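Local coordinates for protein coenzyme f420-dependent n5,n10-methylenetetrahydromethanopterin reductase (PDB 1EZW) that catalyses the reversible reduction of methylenetetrahydromethanopterin to methyl-tetrahydromethanopterin with reduced coenzyme F420, a step of methanogenesis from carbon dioxide, at residues Y45-T56 / N79-R90. Sequence-based numbering, arbitrary orientation. Where two conformers were deposited one is given.
With MG (magnesium ion), chain B.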
loop_
_atom_site.group_PDB
_atom_site.type_symbol
_atom_site.label_atom_id
_atom_site.label_comp_id
_atom_site.label_asym_id
_atom_site.label_seq_id
_atom_site.Cartn_x
_atom_site.Cartn_y
_atom_site.Cartn_z
ATOM N N TYR A 45 -7.045 -2.899 15.317
ATOM C CA TYR A 45 -5.607 -3.119 15.239
ATOM C C TYR A 45 -5.224 -3.815 13.944
ATOM O O TYR A 45 -4.164 -3.506 13.394
ATOM C CB TYR A 45 -5.058 -3.868 16.481
ATOM C CG TYR A 45 -5.227 -5.386 16.522
ATOM C CD1 TYR A 45 -4.440 -6.247 15.719
ATOM C CD2 TYR A 45 -6.155 -5.952 17.374
ATOM C CE1 TYR A 45 -4.576 -7.597 15.776
ATOM C CE2 TYR A 45 -6.308 -7.342 17.451
ATOM C CZ TYR A 45 -5.519 -8.149 16.657
ATOM O OH TYR A 45 -5.629 -9.493 16.723
ATOM N N MET A 46 -6.044 -4.741 13.444
ATOM C CA MET A 46 -5.725 -5.434 12.208
ATOM C C MET A 46 -5.732 -4.462 11.031
ATOM O O MET A 46 -4.851 -4.530 10.171
ATOM C CB MET A 46 -6.717 -6.583 11.928
ATOM C CG MET A 46 -6.252 -7.930 12.430
ATOM S SD MET A 46 -4.575 -8.340 11.885
ATOM C CE MET A 46 -4.630 -8.851 10.122
ATOM N N GLY A 47 -6.687 -3.551 10.984
ATOM C CA GLY A 47 -6.694 -2.609 9.861
ATOM C C GLY A 47 -5.510 -1.655 9.915
ATOM O O GLY A 47 -4.809 -1.461 8.912
ATOM N N VAL A 48 -5.288 -1.057 11.093
ATOM C CA VAL A 48 -4.208 -0.109 11.277
ATOM C C VAL A 48 -2.839 -0.793 11.100
ATOM O O VAL A 48 -1.953 -0.239 10.445
ATOM C CB VAL A 48 -4.313 0.544 12.682
ATOM C CG1 VAL A 48 -3.092 1.456 12.951
ATOM C CG2 VAL A 48 -5.604 1.351 12.755
ATOM N N LEU A 49 -2.638 -1.974 11.693
ATOM C CA LEU A 49 -1.325 -2.619 11.511
ATOM C C LEU A 49 -1.080 -3.146 10.101
ATOM O O LEU A 49 0.063 -3.181 9.660
ATOM C CB LEU A 49 -1.142 -3.733 12.547
ATOM C CG LEU A 49 -0.931 -3.235 13.986
ATOM C CD1 LEU A 49 -1.084 -4.467 14.911
ATOM C CD2 LEU A 49 0.418 -2.585 14.155
ATOM N N THR A 50 -2.128 -3.541 9.384
ATOM C CA THR A 50 -1.936 -3.977 8.011
ATOM C C THR A 50 -1.530 -2.755 7.177
ATOM O O THR A 50 -0.613 -2.823 6.360
ATOM C CB THR A 50 -3.216 -4.632 7.450
ATOM O OG1 THR A 50 -3.489 -5.821 8.203
ATOM C CG2 THR A 50 -2.969 -5.071 5.992
ATOM N N LEU A 51 -2.177 -1.623 7.421
ATOM C CA LEU A 51 -1.803 -0.405 6.683
ATOM C C LEU A 51 -0.355 -0.028 7.080
ATOM O O LEU A 51 0.470 0.309 6.238
ATOM C CB LEU A 51 -2.732 0.732 7.065
ATOM C CG LEU A 51 -2.488 2.078 6.377
ATOM C CD1 LEU A 51 -2.668 1.939 4.837
ATOM C CD2 LEU A 51 -3.460 3.071 6.965
ATOM N N ALA A 52 -0.033 -0.107 8.370
ATOM C CA ALA A 52 1.351 0.221 8.764
ATOM C C ALA A 52 2.339 -0.751 8.141
ATOM O O ALA A 52 3.485 -0.341 7.782
ATOM C CB ALA A 52 1.483 0.193 10.328
ATOM N N ALA A 53 1.952 -2.018 8.018
ATOM C CA ALA A 53 2.837 -3.029 7.418
ATOM C C ALA A 53 3.192 -2.675 5.976
ATOM O O ALA A 53 4.311 -2.917 5.517
ATOM C CB ALA A 53 2.197 -4.417 7.448
ATOM N N VAL A 54 2.235 -2.114 5.262
ATOM C CA VAL A 54 2.407 -1.726 3.863
ATOM C C VAL A 54 3.372 -0.525 3.695
ATOM O O VAL A 54 4.127 -0.445 2.701
ATOM C CB VAL A 54 0.971 -1.406 3.321
ATOM C CG1 VAL A 54 0.979 -0.563 2.090
ATOM C CG2 VAL A 54 0.273 -2.755 3.064
ATOM N N ILE A 55 3.359 0.352 4.697
ATOM C CA ILE A 55 4.137 1.589 4.723
ATOM C C ILE A 55 5.486 1.519 5.432
ATOM O O ILE A 55 6.180 2.513 5.574
ATOM C CB ILE A 55 3.270 2.684 5.409
ATOM C CG1 ILE A 55 1.965 2.856 4.627
ATOM C CG2 ILE A 55 4.013 3.981 5.498
ATOM C CD1 ILE A 55 2.160 3.265 3.212
ATOM N N THR A 56 5.856 0.326 5.881
ATOM C CA THR A 56 7.110 0.136 6.621
ATOM C C THR A 56 7.776 -1.126 6.131
ATOM O O THR A 56 7.142 -1.891 5.424
ATOM C CB THR A 56 6.883 -0.013 8.155
ATOM O OG1 THR A 56 5.986 -1.109 8.408
ATOM C CG2 THR A 56 6.265 1.249 8.760
ATOM N N ASN A 79 -5.341 -13.641 12.668
ATOM C CA ASN A 79 -4.905 -12.228 12.538
ATOM C C ASN A 79 -3.383 -12.139 12.589
ATOM O O ASN A 79 -2.764 -11.518 11.724
ATOM C CB ASN A 79 -5.436 -11.346 13.658
ATOM C CG ASN A 79 -6.892 -11.112 13.551
ATOM O OD1 ASN A 79 -7.464 -11.368 12.512
ATOM N ND2 ASN A 79 -7.515 -10.585 14.614
ATOM N N ILE A 80 -2.785 -12.773 13.602
ATOM C CA ILE A 80 -1.334 -12.711 13.737
ATOM C C ILE A 80 -0.610 -13.351 12.567
ATOM O O ILE A 80 0.373 -12.765 12.041
ATOM C CB ILE A 80 -0.891 -13.355 15.085
ATOM C CG1 ILE A 80 -1.532 -12.576 16.229
ATOM C CG2 ILE A 80 0.634 -13.467 15.143
ATOM C CD1 ILE A 80 -1.102 -11.111 16.327
ATOM N N ALA A 81 -1.063 -14.519 12.099
ATOM C CA ALA A 81 -0.417 -15.131 10.975
ATOM C C ALA A 81 -0.536 -14.244 9.712
ATOM O O ALA A 81 0.391 -14.179 8.910
ATOM C CB ALA A 81 -1.016 -16.516 10.695
ATOM N N THR A 82 -1.669 -13.557 9.581
ATOM C CA THR A 82 -1.932 -12.718 8.388
ATOM C C THR A 82 -1.025 -11.489 8.420
ATOM O O THR A 82 -0.401 -11.165 7.420
ATOM C CB THR A 82 -3.421 -12.333 8.335
ATOM O OG1 THR A 82 -4.198 -13.543 8.308
ATOM C CG2 THR A 82 -3.760 -11.512 7.039
ATOM N N LEU A 83 -1.006 -10.802 9.567
ATOM C CA LEU A 83 -0.127 -9.643 9.740
ATOM C C LEU A 83 1.310 -10.088 9.505
ATOM O O LEU A 83 2.074 -9.371 8.856
ATOM C CB LEU A 83 -0.225 -9.094 11.147
ATOM C CG LEU A 83 0.661 -7.879 11.462
ATOM C CD1 LEU A 83 0.384 -6.714 10.484
ATOM C CD2 LEU A 83 0.335 -7.407 12.876
ATOM N N ASP A 84 1.714 -11.253 10.029
ATOM C CA ASP A 84 3.101 -11.696 9.813
ATOM C C ASP A 84 3.418 -11.911 8.325
ATOM O O ASP A 84 4.480 -11.516 7.820
ATOM C CB ASP A 84 3.358 -13.026 10.537
ATOM C CG ASP A 84 4.827 -13.313 10.676
ATOM O OD1 ASP A 84 5.266 -14.401 10.253
ATOM O OD2 ASP A 84 5.529 -12.406 11.207
ATOM N N TRP A 85 2.503 -12.558 7.613
ATOM C CA TRP A 85 2.737 -12.824 6.209
ATOM C C TRP A 85 2.810 -11.503 5.412
ATOM O O TRP A 85 3.746 -11.269 4.622
ATOM C CB TRP A 85 1.609 -13.724 5.662
ATOM C CG TRP A 85 1.931 -14.241 4.290
ATOM C CD1 TRP A 85 2.496 -15.471 3.972
ATOM C CD2 TRP A 85 1.740 -13.550 3.054
ATOM N NE1 TRP A 85 2.661 -15.564 2.598
ATOM C CE2 TRP A 85 2.209 -14.404 2.018
ATOM C CE3 TRP A 85 1.228 -12.285 2.711
ATOM C CZ2 TRP A 85 2.172 -14.030 0.661
ATOM C CZ3 TRP A 85 1.206 -11.909 1.367
ATOM C CH2 TRP A 85 1.672 -12.776 0.356
ATOM N N ILE A 86 1.811 -10.644 5.580
ATOM C CA ILE A 86 1.816 -9.384 4.853
ATOM C C ILE A 86 3.034 -8.500 5.141
ATOM O O ILE A 86 3.550 -7.846 4.239
ATOM C CB ILE A 86 0.512 -8.608 5.149
ATOM C CG1 ILE A 86 -0.659 -9.404 4.527
ATOM C CG2 ILE A 86 0.555 -7.226 4.467
ATOM C CD1 ILE A 86 -2.044 -8.860 4.879
ATOM N N SER A 87 3.521 -8.527 6.397
ATOM C CA SER A 87 4.666 -7.707 6.795
ATOM C C SER A 87 6.010 -8.363 6.467
ATOM O O SER A 87 7.041 -7.760 6.757
ATOM C CB SER A 87 4.630 -7.396 8.294
ATOM O OG SER A 87 4.862 -8.599 9.041
ATOM N N GLY A 88 6.021 -9.547 5.869
ATOM C CA GLY A 88 7.321 -10.171 5.545
ATOM C C GLY A 88 8.041 -10.713 6.790
ATOM O O GLY A 88 9.284 -10.735 6.857
ATOM N N GLY A 89 7.248 -11.126 7.774
ATOM C CA GLY A 89 7.774 -11.761 8.983
ATOM C C GLY A 89 8.163 -10.835 10.103
ATOM O O GLY A 89 9.193 -11.091 10.795
ATOM N N ARG A 90 7.336 -9.807 10.324
ATOM C CA ARG A 90 7.581 -8.804 11.353
ATOM C C ARG A 90 6.555 -8.743 12.484
ATOM O O ARG A 90 6.585 -7.821 13.286
ATOM C CB ARG A 90 7.689 -7.396 10.721
ATOM C CG ARG A 90 8.957 -7.242 9.914
ATOM C CD ARG A 90 9.027 -5.845 9.338
ATOM N NE ARG A 90 8.047 -5.611 8.269
ATOM C CZ ARG A 90 7.340 -4.483 8.161
ATOM N NH1 ARG A 90 6.484 -4.334 7.145
ATOM N NH2 ARG A 90 7.421 -3.545 9.096
HETATM MG MG MG B . 7.249 -3.067 3.486
HETATM O O HOH W 1 5.033 -3.919 3.110
HETATM O O HOH W 2 6.577 -0.993 2.474
#
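R90 reaches from the loop beyond helix 73-86 to the C-terminal end of helix 45-54, where its NH2 makes a nearly straight bond (167°) to OG1 of T56, just past the helix. That oxygen lies in the guanidinium plane, at its edge, and itself donates to A52 O. NH1 adds a weak bond to A53 O. A bend at chi3 (-71°) turns the guanidinium so that NE can meet a lone pair of S87 O at 2.8 Å, while NH2 also donates to I59 O. An alanine here would remove the guanidinium and its several hydrogen bonds and would probably leave T56 OG1 and S87 O without their arginine donors, untying the loop from the neighbouring helix end. Toward their N-terminal ends the helices run nearly parallel, their axes 9.8 Å apart at closest approach. A53 lets them come close, its CB lying 3.9 Å from S87 CB. L83, with CG anti to its backbone N (chi1 180°), sends CD2 against L49 CD1 and CD1 over the L49 carbonyl. T50 CG2 touches I86 CD1. At the other end M46, folded at chi2 and chi3, lays CG on the amide carbon CG of N79 (3.4 Å) and carries CE on toward T82. N79 ND2 bonds to Y45 OH (3.0 Å), which lies close to the amide plane; ring and amide stand nearly at right angles. S44 of the second subunit packs on M46 and N79. At the R90 end, T56 O binds magnesium at 2.3 Å beside T56 O of the third subunit, and the metal-bound water 1 donates to A53 O. This near-parallel packing of consecutive outer helices, flanking strand 60-63, is typical of a (beta/alpha)8 TIM barrel, here ending at an intersubunit magnesium site.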